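Local coordinates for leucine aminopeptidase 2, chloroplastic (Streptomyces sp. BC16019, PDB 5LHK), which probably removes unsubstituted N-terminal amino acids from peptides as a manganese-binding aminopeptidase of the M17 family, at residues Val371-Ser376 against Leu461-Pro466. Sequence-based numbering, arbitrary orientation.
Sequences VATLTS and LDIAAP
V371 overlaps two apolar side chains of 461-466 with its two methyls. A chi1 of -172° swings CG1 opposite the backbone N, where it reaches CD1 of I463 at 3.7 Å, while CG2 meets CD2 of L461; F411 of strand 410-413 packs against both L461 and I463. Between the backbones, A372 N donates to L461 O at 3.0 Å almost in line with the carbonyl, and I463 N returns a bond of 2.9 Å to A372 O. These are the last rungs of the parallel pairing of strands 367-372 and 458-462 in the central sheet of the M17 catalytic domain, with V371 and L461 on one face and A372 and D462 on the other. Where 371-376 leaves the strand, the carboxylate of D462 takes over from the backbone carbonyls. Its OD1 accepts two adjacent amides: L374 N at 3.2 Å, approaching from above the carboxylate plane, and T375 N at 3.3 Å, on the syn lone pair. The two bonds hold D462 to the end of an inverse gamma turn centred on T373, at L374, and to the residue that follows, T375. The side chains of D462 and T375 cross at roughly a right angle. A chi1 of 53° sets OG1 of T373 between its backbone N and carbonyl carbon, where it hydrogen-bonds OD1 of D284, a ligand of the first manganese, which puts T373 in the second shell of that metal. T373 and A464 pack backbone to backbone, their CA atoms 3.6 Å apart, and CG2 of T373 also lies near I463 O.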
loop_
_atom_site.group_PDB
_atom_site.type_symbol
_atom_site.label_atom_id
_atom_site.label_comp_id
_atom_site.label_asym_id
_atom_site.label_seq_id
_atom_site.Cartn_x
_atom_site.Cartn_y
_atom_site.Cartn_z
ATOM N N VAL A 371 29.156 -13.547 10.863
ATOM C CA VAL A 371 27.813 -14.009 11.182
ATOM C C VAL A 371 26.968 -12.763 11.379
ATOM O O VAL A 371 27.355 -11.859 12.128
ATOM C CB VAL A 371 27.797 -14.897 12.445
ATOM C CG1 VAL A 371 26.427 -15.524 12.645
ATOM C CG2 VAL A 371 28.856 -15.992 12.339
ATOM N N ALA A 372 25.830 -12.706 10.693
ATOM C CA ALA A 372 25.031 -11.492 10.630
ATOM C C ALA A 372 23.567 -11.771 10.300
ATOM O O ALA A 372 23.255 -12.535 9.384
ATOM C CB ALA A 372 25.632 -10.563 9.592
ATOM N N THR A 373 22.670 -11.151 11.058
ATOM C CA THR A 373 21.256 -11.053 10.689
ATOM C C THR A 373 21.132 -9.954 9.621
ATOM O O THR A 373 20.669 -8.832 9.893
ATOM C CB THR A 373 20.402 -10.710 11.920
ATOM O OG1 THR A 373 20.932 -9.542 12.556
ATOM C CG2 THR A 373 20.415 -11.883 12.916
ATOM N N LEU A 374 21.585 -10.270 8.412
ATOM C CA LEU A 374 21.938 -9.212 7.446
ATOM C C LEU A 374 20.812 -8.820 6.498
ATOM O O LEU A 374 20.558 -7.647 6.271
ATOM C CB LEU A 374 23.182 -9.608 6.634
ATOM C CG LEU A 374 23.909 -8.460 5.923
ATOM C CD1 LEU A 374 24.486 -7.444 6.910
ATOM C CD2 LEU A 374 25.008 -9.016 5.028
ATOM N N THR A 375 20.116 -9.808 5.980
ATOM C CA THR A 375 19.272 -9.600 4.822
ATOM C C THR A 375 17.864 -10.140 5.066
ATOM O O THR A 375 17.676 -11.182 5.674
ATOM C CB THR A 375 19.988 -10.257 3.620
ATOM O OG1 THR A 375 21.048 -9.383 3.168
ATOM C CG2 THR A 375 19.141 -10.430 2.543
ATOM N N SER A 376 16.874 -9.427 4.568
ATOM C CA SER A 376 15.493 -9.884 4.625
ATOM C C SER A 376 15.041 -10.566 3.337
ATOM O O SER A 376 13.978 -11.149 3.324
ATOM C CB SER A 376 14.585 -8.704 4.917
ATOM O OG SER A 376 14.921 -7.651 4.044
ATOM N N LEU A 461 27.825 -15.961 6.991
ATOM C CA LEU A 461 26.620 -16.638 7.440
ATOM C C LEU A 461 25.542 -15.593 7.665
ATOM O O LEU A 461 25.661 -14.765 8.569
ATOM C CB LEU A 461 26.875 -17.388 8.746
ATOM C CG LEU A 461 27.514 -18.772 8.691
ATOM C CD1 LEU A 461 28.767 -18.769 7.854
ATOM C CD2 LEU A 461 27.810 -19.258 10.110
ATOM N N ASP A 462 24.497 -15.637 6.838
ATOM C CA ASP A 462 23.371 -14.711 6.919
ATOM C C ASP A 462 22.225 -15.463 7.578
ATOM O O ASP A 462 21.692 -16.397 7.004
ATOM C CB ASP A 462 22.990 -14.237 5.520
ATOM C CG ASP A 462 21.996 -13.084 5.520
ATOM O OD1 ASP A 462 21.321 -12.796 6.544
ATOM O OD2 ASP A 462 21.892 -12.457 4.450
ATOM N N ILE A 463 21.844 -15.025 8.773
ATOM C CA ILE A 463 20.981 -15.792 9.672
ATOM C C ILE A 463 19.801 -14.969 10.180
ATOM O O ILE A 463 19.244 -15.274 11.240
ATOM C CB ILE A 463 21.791 -16.319 10.883
ATOM C CG1 ILE A 463 22.347 -15.171 11.759
ATOM C CG2 ILE A 463 22.943 -17.183 10.403
ATOM C CD1 ILE A 463 22.808 -15.609 13.130
ATOM N N ALA A 464 19.409 -13.944 9.426
ATOM C CA ALA A 464 18.331 -13.033 9.840
ATOM C C ALA A 464 17.078 -13.778 10.260
ATOM O O ALA A 464 16.581 -13.580 11.358
ATOM C CB ALA A 464 17.999 -12.045 8.723
ATOM N N ALA A 465 16.596 -14.668 9.401
ATOM C CA ALA A 465 15.376 -15.422 9.705
ATOM C C ALA A 465 15.521 -16.454 10.845
ATOM O O ALA A 465 14.787 -16.379 11.806
ATOM C CB ALA A 465 14.805 -16.063 8.444
ATOM N N PRO A 466 16.470 -17.401 10.761
ATOM C CA PRO A 466 16.523 -18.417 11.828
ATOM C C PRO A 466 16.986 -17.921 13.210
ATOM O O PRO A 466 16.807 -18.647 14.183
ATOM C CB PRO A 466 17.488 -19.466 11.276
ATOM C CG PRO A 466 18.298 -18.747 10.257
ATOM C CD PRO A 466 17.403 -17.708 9.676
#